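Local coordinates for encapsidation protein (Lactococcus phage asccphi28, PDB 7JQP) that probably hydrolyses ATP to drive packaging of the phage genome, as the ring-forming ASCE-type ATPase of a viral DNA packaging motor, at residues T33-F46 and F69-R82. Sequence-based numbering, arbitrary orientation.
Sequences TFNVTGEALDDLFF and FITEEMLRVYFGNR
Tyr-78 lies flat against the bare backbone at Gly-38, a worked example of how a glycine lets an aromatic ring settle onto a helix. The CA of Gly-38 stands 3.6 Å from the centroid of the Tyr-78 ring, only 10° off the ring normal, a CH-pi contact. The carbonyl carbon of Gly-38 also lies over this face of the ring. Further along the ring, Tyr-78 OH comes to 2.8 Å from Asn-35 O, while the carboxylate of Glu-39 meets the ring at its edge, standing steeply to it.

One turn earlier, Met-74, modelled as selenomethionine, enters the hole formed by Phe-34, Thr-37, Gly-38 and Leu-41. Phe-34 and Met-74 run past each other in opposite directions; with Phe-34 CG anti to the backbone N (chi1 172°), its CE2 reaches 3.4 Å from Met-74 CB. The selenium approaches the same ring obliquely, a Met-aromatic contact, and beyond it the methyl CE rests 3.6 Å from Leu-41 CD1.

The third knob is Phe-79, among Leu-41, Asp-42, Phe-45 and Phe-46. The planes of its ring and that of Phe-45 are nearly parallel, yet the two meet rim to rim, Phe-45 CD2 lying 3.5 Å from Phe-79 CZ. Leu-75 CD2 touches the edge of Phe-45 at CE2, 3.5 Å away.

Thus three knobs join helices 32-46 and 72-79, whose axes in these segments cross at -69° and pass 9.4 Å apart. Thr-33 belongs to a probable Walker A P-loop, so helix 32-46 would be the one that follows the P-loop. Thr-37 and Phe-69 pack on Met-51 of strand 50-55, Phe-45 stacks on Phe-115, and Leu-75 and Phe-79 rest on strand 94-99; at the start of helix 72-79, Thr-71 and Glu-73 pack on Asn-136 of a neighbouring subunit.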
ATOM      1  N   THR A  33      18.223   2.880 -24.036  1.00 40.14           N
ATOM      2  CA  THR A  33      16.907   3.506 -24.033  1.00 34.43           C
ATOM      3  C   THR A  33      17.004   4.954 -24.493  1.00 48.73           C
ATOM      4  O   THR A  33      16.165   5.429 -25.269  1.00 44.22           O
ATOM      5  CB  THR A  33      16.294   3.425 -22.637  1.00 32.05           C
ATOM      6  OG1 THR A  33      16.434   2.093 -22.127  1.00 51.85           O
ATOM      7  CG2 THR A  33      14.823   3.801 -22.677  1.00 40.17           C
ATOM      8  N   PHE A  34      18.033   5.665 -24.028  1.00 52.59           N
ATOM      9  CA  PHE A  34      18.240   7.055 -24.422  1.00 44.55           C
ATOM     10  C   PHE A  34      18.376   7.191 -25.932  1.00 58.07           C
ATOM     11  O   PHE A  34      17.663   7.980 -26.561  1.00 57.99           O
ATOM     12  CB  PHE A  34      19.484   7.588 -23.703  1.00 47.38           C
ATOM     13  CG  PHE A  34      19.933   8.944 -24.166  1.00 53.61           C
ATOM     14  CD1 PHE A  34      20.897   9.056 -25.155  1.00 58.35           C
ATOM     15  CD2 PHE A  34      19.415  10.101 -23.608  1.00 52.28           C
ATOM     16  CE1 PHE A  34      21.325  10.291 -25.591  1.00 61.91           C
ATOM     17  CE2 PHE A  34      19.842  11.343 -24.041  1.00 60.87           C
ATOM     18  CZ  PHE A  34      20.799  11.438 -25.033  1.00 62.12           C
ATOM     19  N   ASN A  35      19.280   6.418 -26.534  1.00 61.05           N
ATOM     20  CA  ASN A  35      19.520   6.552 -27.967  1.00 53.13           C
ATOM     21  C   ASN A  35      18.338   6.052 -28.791  1.00 52.64           C
ATOM     22  O   ASN A  35      17.984   6.664 -29.805  1.00 49.78           O
ATOM     23  CB  ASN A  35      20.803   5.814 -28.344  1.00 53.80           C
ATOM     24  CG  ASN A  35      22.044   6.492 -27.794  1.00 65.66           C
ATOM     25  OD1 ASN A  35      22.839   5.881 -27.081  1.00 76.45           O
ATOM     26  ND2 ASN A  35      22.209   7.769 -28.118  1.00 67.15           N
ATOM     27  N   VAL A  36      17.707   4.949 -28.377  1.00 55.08           N
ATOM     28  CA  VAL A  36      16.561   4.442 -29.129  1.00 45.10           C
ATOM     29  C   VAL A  36      15.422   5.452 -29.107  1.00 45.99           C
ATOM     30  O   VAL A  36      14.780   5.713 -30.132  1.00 44.51           O
ATOM     31  CB  VAL A  36      16.105   3.083 -28.570  1.00 40.67           C
ATOM     32  CG1 VAL A  36      14.773   2.678 -29.194  1.00 38.81           C
ATOM     33  CG2 VAL A  36      17.155   2.023 -28.825  1.00 35.71           C
ATOM     34  N   THR A  37      15.152   6.032 -27.937  1.00 48.88           N
ATOM     35  CA  THR A  37      14.097   7.035 -27.826  1.00 37.09           C
ATOM     36  C   THR A  37      14.462   8.296 -28.598  1.00 43.63           C
ATOM     37  O   THR A  37      13.582   8.946 -29.172  1.00 48.22           O
ATOM     38  CB  THR A  37      13.829   7.346 -26.351  1.00 31.16           C
ATOM     39  OG1 THR A  37      13.848   6.127 -25.593  1.00 39.50           O
ATOM     40  CG2 THR A  37      12.484   8.025 -26.168  1.00 38.00           C
ATOM     41  N   GLY A  38      15.747   8.655 -28.624  1.00 50.29           N
ATOM     42  CA  GLY A  38      16.156   9.862 -29.325  1.00 54.95           C
ATOM     43  C   GLY A  38      16.022   9.755 -30.832  1.00 51.43           C
ATOM     44  O   GLY A  38      15.534  10.683 -31.485  1.00 54.60           O
ATOM     45  N   GLU A  39      16.448   8.625 -31.405  1.00 58.10           N
ATOM     46  CA  GLU A  39      16.344   8.444 -32.851  1.00 57.29           C
ATOM     47  C   GLU A  39      14.890   8.429 -33.296  1.00 50.37           C
ATOM     48  O   GLU A  39      14.565   8.901 -34.393  1.00 58.87           O
ATOM     49  CB  GLU A  39      17.037   7.148 -33.272  1.00 58.00           C
ATOM     50  CG  GLU A  39      17.272   7.000 -34.774  1.00 80.67           C
ATOM     51  CD  GLU A  39      18.467   7.792 -35.271  1.00 87.25           C
ATOM     52  OE1 GLU A  39      19.518   7.776 -34.591  1.00 73.91           O
ATOM     53  OE2 GLU A  39      18.362   8.422 -36.346  1.00 71.16           O
ATOM     54  N   ALA A  40      14.004   7.894 -32.454  1.00 39.94           N
ATOM     55  CA  ALA A  40      12.588   7.837 -32.790  1.00 37.81           C
ATOM     56  C   ALA A  40      11.953   9.221 -32.798  1.00 41.45           C
ATOM     57  O   ALA A  40      10.966   9.436 -33.508  1.00 45.76           O
ATOM     58  CB  ALA A  40      11.859   6.928 -31.797  1.00 47.04           C
ATOM     59  N   LEU A  41      12.506  10.167 -32.030  1.00 45.85           N
ATOM     60  CA  LEU A  41      11.851  11.457 -31.829  1.00 49.82           C
ATOM     61  C   LEU A  41      11.360  12.049 -33.146  1.00 46.62           C
ATOM     62  O   LEU A  41      10.237  12.559 -33.233  1.00 48.39           O
ATOM     63  CB  LEU A  41      12.794  12.438 -31.133  1.00 47.12           C
ATOM     64  CG  LEU A  41      13.113  12.204 -29.659  1.00 41.99           C
ATOM     65  CD1 LEU A  41      13.957  13.357 -29.122  1.00 52.71           C
ATOM     66  CD2 LEU A  41      11.851  12.041 -28.833  1.00 36.61           C
ATOM     67  N   ASP A  42      12.207  12.027 -34.180  1.00 47.22           N
ATOM     68  CA  ASP A  42      11.812  12.626 -35.451  1.00 52.64           C
ATOM     69  C   ASP A  42      10.472  12.072 -35.917  1.00 51.66           C
ATOM     70  O   ASP A  42       9.617  12.816 -36.412  1.00 54.26           O
ATOM     71  CB  ASP A  42      12.890  12.385 -36.506  1.00 50.97           C
ATOM     72  CG  ASP A  42      12.790  13.350 -37.670  1.00 57.58           C
ATOM     73  OD1 ASP A  42      13.149  14.534 -37.494  1.00 56.95           O
ATOM     74  OD2 ASP A  42      12.352  12.923 -38.760  1.00 54.70           O
ATOM     75  N   ASP A  43      10.266  10.764 -35.754  1.00 40.12           N
ATOM     76  CA  ASP A  43       8.990  10.165 -36.126  1.00 43.36           C
ATOM     77  C   ASP A  43       7.885  10.581 -35.163  1.00 47.00           C
ATOM     78  O   ASP A  43       6.788  10.960 -35.587  1.00 50.11           O
ATOM     79  CB  ASP A  43       9.123   8.642 -36.165  1.00 46.09           C
ATOM     80  CG  ASP A  43      10.105   8.174 -37.219  1.00 53.73           C
ATOM     81  OD1 ASP A  43      11.221   8.733 -37.280  1.00 67.86           O
ATOM     82  OD2 ASP A  43       9.768   7.242 -37.976  1.00 67.87           O
ATOM     83  N   LEU A  44       8.155  10.527 -33.856  1.00 45.88           N
ATOM     84  CA  LEU A  44       7.106  10.839 -32.895  1.00 41.79           C
ATOM     85  C   LEU A  44       6.697  12.305 -32.995  1.00 46.01           C
ATOM     86  O   LEU A  44       5.507  12.633 -32.915  1.00 43.35           O
ATOM     87  CB  LEU A  44       7.565  10.536 -31.470  1.00 37.90           C
ATOM     88  CG  LEU A  44       7.740   9.083 -31.032  1.00 42.15           C
ATOM     89  CD1 LEU A  44       8.954   8.480 -31.722  1.00 33.86           C
ATOM     90  CD2 LEU A  44       7.859   8.968 -29.527  1.00 40.86           C
ATOM     91  N   PHE A  45       7.675  13.203 -33.162  1.00 47.56           N
ATOM     92  CA  PHE A  45       7.360  14.627 -33.154  1.00 39.54           C
ATOM     93  C   PHE A  45       6.606  15.039 -34.419  1.00 49.41           C
ATOM     94  O   PHE A  45       5.636  15.801 -34.341  1.00 55.70           O
ATOM     95  CB  PHE A  45       8.625  15.475 -32.983  1.00 45.42           C
ATOM     96  CG  PHE A  45       9.234  15.410 -31.595  1.00 43.83           C
ATOM     97  CD1 PHE A  45       8.667  14.633 -30.597  1.00 49.37           C
ATOM     98  CD2 PHE A  45      10.343  16.178 -31.279  1.00 40.85           C
ATOM     99  CE1 PHE A  45       9.223  14.585 -29.329  1.00 41.61           C
ATOM    100  CE2 PHE A  45      10.898  16.142 -30.011  1.00 40.98           C
ATOM    101  CZ  PHE A  45      10.336  15.347 -29.035  1.00 42.22           C
ATOM    102  N   PHE A  46       7.027  14.550 -35.593  1.00 47.05           N
ATOM    103  CA  PHE A  46       6.507  15.068 -36.851  1.00 46.02           C
ATOM    104  C   PHE A  46       5.853  14.045 -37.773  1.00 53.32           C
ATOM    105  O   PHE A  46       5.249  14.453 -38.774  1.00 46.44           O
ATOM    106  CB  PHE A  46       7.630  15.769 -37.635  1.00 52.33           C
ATOM    107  CG  PHE A  46       8.497  16.650 -36.789  1.00 47.58           C
ATOM    108  CD1 PHE A  46       8.006  17.838 -36.275  1.00 37.69           C
ATOM    109  CD2 PHE A  46       9.802  16.286 -36.498  1.00 54.53           C
ATOM    110  CE1 PHE A  46       8.801  18.651 -35.489  1.00 39.97           C
ATOM    111  CE2 PHE A  46      10.602  17.094 -35.714  1.00 53.61           C
ATOM    112  CZ  PHE A  46      10.101  18.278 -35.209  1.00 48.06           C
ATOM    113  N   PHE A  69      12.083  10.986 -19.296  1.00 49.16           N
ATOM    114  CA  PHE A  69      12.156  10.062 -20.424  1.00 41.71           C
ATOM    115  C   PHE A  69      12.721  10.766 -21.650  1.00 33.51           C
ATOM    116  O   PHE A  69      13.535  10.198 -22.388  1.00 35.33           O
ATOM    117  CB  PHE A  69      10.764   9.500 -20.709  1.00 36.92           C
ATOM    118  CG  PHE A  69      10.758   8.284 -21.594  1.00 39.55           C
ATOM    119  CD1 PHE A  69      11.253   7.076 -21.131  1.00 40.80           C
ATOM    120  CD2 PHE A  69      10.252   8.344 -22.880  1.00 49.82           C
ATOM    121  CE1 PHE A  69      11.242   5.952 -21.932  1.00 46.64           C
ATOM    122  CE2 PHE A  69      10.244   7.223 -23.689  1.00 58.59           C
ATOM    123  CZ  PHE A  69      10.739   6.025 -23.213  1.00 56.13           C
ATOM    124  N   ILE A  70      12.303  12.011 -21.872  1.00 38.72           N
ATOM    125  CA  ILE A  70      12.860  12.895 -22.889  1.00 56.99           C
ATOM    126  C   ILE A  70      13.582  14.021 -22.159  1.00 58.41           C
ATOM    127  O   ILE A  70      12.990  14.685 -21.300  1.00 60.27           O
ATOM    128  CB  ILE A  70      11.745  13.460 -23.785  1.00 52.88           C
ATOM    129  CG1 ILE A  70      10.993  12.328 -24.491  1.00 41.69           C
ATOM    130  CG2 ILE A  70      12.345  14.427 -24.804  1.00 47.55           C
ATOM    131  CD1 ILE A  70       9.784  12.795 -25.287  1.00 38.59           C
ATOM    132  N   THR A  71      14.854  14.233 -22.490  1.00 46.04           N
ATOM    133  CA  THR A  71      15.701  15.175 -21.772  1.00 39.20           C
ATOM    134  C   THR A  71      16.175  16.281 -22.706  1.00 52.45           C
ATOM    135  O   THR A  71      16.176  16.128 -23.931  1.00 56.78           O
ATOM    136  CB  THR A  71      16.910  14.473 -21.139  1.00 54.04           C
ATOM    137  OG1 THR A  71      17.577  13.676 -22.125  1.00 62.65           O
ATOM    138  CG2 THR A  71      16.469  13.586 -19.982  1.00 53.13           C
ATOM    139  N   GLU A  72      16.576  17.408 -22.109  1.00 52.91           N
ATOM    140  CA  GLU A  72      17.118  18.502 -22.908  1.00 41.20           C
ATOM    141  C   GLU A  72      18.329  18.036 -23.707  1.00 44.77           C
ATOM    142  O   GLU A  72      18.489  18.394 -24.880  1.00 51.07           O
ATOM    143  CB  GLU A  72      17.502  19.682 -22.011  1.00 50.99           C
ATOM    144  CG  GLU A  72      18.093  20.862 -22.777  1.00 63.90           C
ATOM    145  CD  GLU A  72      18.697  21.928 -21.876  1.00 63.08           C
ATOM    146  OE1 GLU A  72      18.750  21.717 -20.645  1.00 60.11           O
ATOM    147  OE2 GLU A  72      19.123  22.975 -22.408  1.00 52.66           O
ATOM    148  N   GLU A  73      19.194  17.230 -23.083  1.00 36.16           N
ATOM    149  CA  GLU A  73      20.383  16.742 -23.772  1.00 45.65           C
ATOM    150  C   GLU A  73      20.011  15.840 -24.942  1.00 56.15           C
ATOM    151  O   GLU A  73      20.656  15.887 -25.995  1.00 56.10           O
ATOM    152  CB  GLU A  73      21.295  16.005 -22.789  1.00 50.58           C
ATOM    153  CG  GLU A  73      20.733  14.690 -22.270  1.00 82.07           C
ATOM    154  CD  GLU A  73      21.627  14.037 -21.231  1.00 80.75           C
ATOM    155  OE1 GLU A  73      22.813  14.424 -21.130  1.00 59.48           O
ATOM    156  OE2 GLU A  73      21.140  13.139 -20.511  1.00 77.52           O
HETATM  157  N   MSE A  74      18.977  15.019 -24.781  1.00 55.46           N
HETATM  158  CA  MSE A  74      18.511  14.148 -25.856  1.00 59.20           C
HETATM  159  C   MSE A  74      18.064  15.007 -27.033  1.00 54.65           C
HETATM  160  O   MSE A  74      18.450  14.777 -28.179  1.00 59.15           O
HETATM  161  CB  MSE A  74      17.365  13.264 -25.379  1.00 61.88           C
HETATM  162  CG  MSE A  74      17.085  12.069 -26.277  1.00 54.18           C
HETATM  163 SE   MSE A  74      15.919  10.780 -25.393  1.00 74.30          SE
HETATM  164  CE  MSE A  74      14.190  11.297 -26.128  1.00 48.47           C
ATOM    165  N   LEU A  75      17.238  16.005 -26.718  1.00 47.59           N
ATOM    166  CA  LEU A  75      16.750  16.928 -27.735  1.00 48.60           C
ATOM    167  C   LEU A  75      17.911  17.666 -28.388  1.00 54.11           C
ATOM    168  O   LEU A  75      17.946  17.831 -29.614  1.00 57.26           O
ATOM    169  CB  LEU A  75      15.781  17.909 -27.081  1.00 41.14           C
ATOM    170  CG  LEU A  75      14.447  17.312 -26.626  1.00 39.77           C
ATOM    171  CD1 LEU A  75      13.830  18.231 -25.567  1.00 40.54           C
ATOM    172  CD2 LEU A  75      13.462  17.103 -27.752  1.00 44.97           C
ATOM    173  N   ARG A  76      18.883  18.097 -27.580  1.00 55.19           N
ATOM    174  CA  ARG A  76      20.027  18.838 -28.099  1.00 62.60           C
ATOM    175  C   ARG A  76      20.955  17.938 -28.905  1.00 62.23           C
ATOM    176  O   ARG A  76      21.524  18.371 -29.914  1.00 59.23           O
ATOM    177  CB  ARG A  76      20.784  19.493 -26.941  1.00 75.30           C
ATOM    178  CG  ARG A  76      21.935  20.403 -27.358  1.00 70.91           C
ATOM    179  CD  ARG A  76      22.539  21.132 -26.154  1.00 77.58           C
ATOM    180  NE  ARG A  76      23.127  20.218 -25.173  1.00 85.88           N
ATOM    181  CZ  ARG A  76      22.533  19.828 -24.046  1.00 78.59           C
ATOM    182  NH1 ARG A  76      21.321  20.267 -23.732  1.00 85.21           N
ATOM    183  NH2 ARG A  76      23.160  18.996 -23.227  1.00 73.75           N
ATOM    184  N   VAL A  77      21.128  16.687 -28.474  1.00 59.75           N
ATOM    185  CA  VAL A  77      21.992  15.761 -29.202  1.00 66.20           C
ATOM    186  C   VAL A  77      21.358  15.351 -30.523  1.00 60.83           C
ATOM    187  O   VAL A  77      22.004  15.393 -31.575  1.00 76.22           O
ATOM    188  CB  VAL A  77      22.314  14.534 -28.334  1.00 61.98           C
ATOM    189  CG1 VAL A  77      22.969  13.443 -29.166  1.00 52.04           C
ATOM    190  CG2 VAL A  77      23.252  14.924 -27.199  1.00 58.42           C
ATOM    191  N   TYR A  78      20.085  14.955 -30.498  1.00 58.72           N
ATOM    192  CA  TYR A  78      19.470  14.427 -31.710  1.00 62.32           C
ATOM    193  C   TYR A  78      19.047  15.514 -32.688  1.00 60.01           C
ATOM    194  O   TYR A  78      19.090  15.282 -33.902  1.00 54.81           O
ATOM    195  CB  TYR A  78      18.294  13.527 -31.357  1.00 64.42           C
ATOM    196  CG  TYR A  78      18.760  12.116 -31.098  1.00 61.04           C
ATOM    197  CD1 TYR A  78      18.760  11.179 -32.121  1.00 63.70           C
ATOM    198  CD2 TYR A  78      19.278  11.740 -29.865  1.00 60.59           C
ATOM    199  CE1 TYR A  78      19.215   9.895 -31.915  1.00 66.31           C
ATOM    200  CE2 TYR A  78      19.730  10.450 -29.646  1.00 63.18           C
ATOM    201  CZ  TYR A  78      19.699   9.534 -30.680  1.00 70.49           C
ATOM    202  OH  TYR A  78      20.152   8.250 -30.482  1.00 83.49           O
ATOM    203  N   PHE A  79      18.659  16.698 -32.207  1.00 55.60           N
ATOM    204  CA  PHE A  79      18.307  17.795 -33.101  1.00 67.38           C
ATOM    205  C   PHE A  79      19.434  18.813 -33.264  1.00 66.29           C
ATOM    206  O   PHE A  79      19.318  19.711 -34.105  1.00 64.49           O
ATOM    207  CB  PHE A  79      17.026  18.510 -32.629  1.00 57.08           C
ATOM    208  CG  PHE A  79      15.797  17.640 -32.673  1.00 46.94           C
ATOM    209  CD1 PHE A  79      15.137  17.414 -33.869  1.00 60.66           C
ATOM    210  CD2 PHE A  79      15.290  17.069 -31.518  1.00 58.94           C
ATOM    211  CE1 PHE A  79      14.013  16.609 -33.919  1.00 68.27           C
ATOM    212  CE2 PHE A  79      14.161  16.270 -31.560  1.00 51.23           C
ATOM    213  CZ  PHE A  79      13.521  16.043 -32.762  1.00 63.50           C
ATOM    214  N   GLY A  80      20.510  18.694 -32.488  1.00 69.34           N
ATOM    215  CA  GLY A  80      21.672  19.555 -32.668  1.00 79.67           C
ATOM    216  C   GLY A  80      21.329  21.032 -32.740  1.00 78.56           C
ATOM    217  O   GLY A  80      20.599  21.561 -31.894  1.00 72.90           O
ATOM    218  N   ASN A  81      21.870  21.718 -33.757  1.00 80.93           N
ATOM    219  CA  ASN A  81      21.669  23.159 -33.852  1.00 73.32           C
ATOM    220  C   ASN A  81      20.192  23.535 -33.890  1.00 77.53           C
ATOM    221  O   ASN A  81      19.818  24.615 -33.419  1.00 75.54           O
ATOM    222  CB  ASN A  81      22.363  23.769 -35.079  1.00 63.22           C
ATOM    223  CG  ASN A  81      23.800  24.165 -34.806  1.00 71.76           C
ATOM    224  OD1 ASN A  81      24.166  24.458 -33.669  1.00 78.51           O
ATOM    225  ND2 ASN A  81      24.602  24.269 -35.861  1.00 67.00           N
ATOM    226  N   ARG A  82      19.340  22.685 -34.467  1.00 75.57           N
ATOM    227  CA  ARG A  82      17.928  23.038 -34.563  1.00 71.55           C
ATOM    228  C   ARG A  82      17.290  23.238 -33.193  1.00 73.44           C
ATOM    229  O   ARG A  82      16.239  23.882 -33.102  1.00 71.24           O
ATOM    230  CB  ARG A  82      17.148  21.967 -35.329  1.00 64.53           C
ATOM    231  CG  ARG A  82      17.742  21.586 -36.668  1.00 69.25           C
ATOM    232  CD  ARG A  82      17.207  20.232 -37.109  1.00 73.32           C
ATOM    233  NE  ARG A  82      15.746  20.187 -37.061  1.00 77.43           N
ATOM    234  CZ  ARG A  82      15.025  19.082 -37.222  1.00 73.29           C
ATOM    235  NH1 ARG A  82      15.625  17.919 -37.436  1.00 70.33           N
ATOM    236  NH2 ARG A  82      13.701  19.139 -37.165  1.00 77.94           N
TER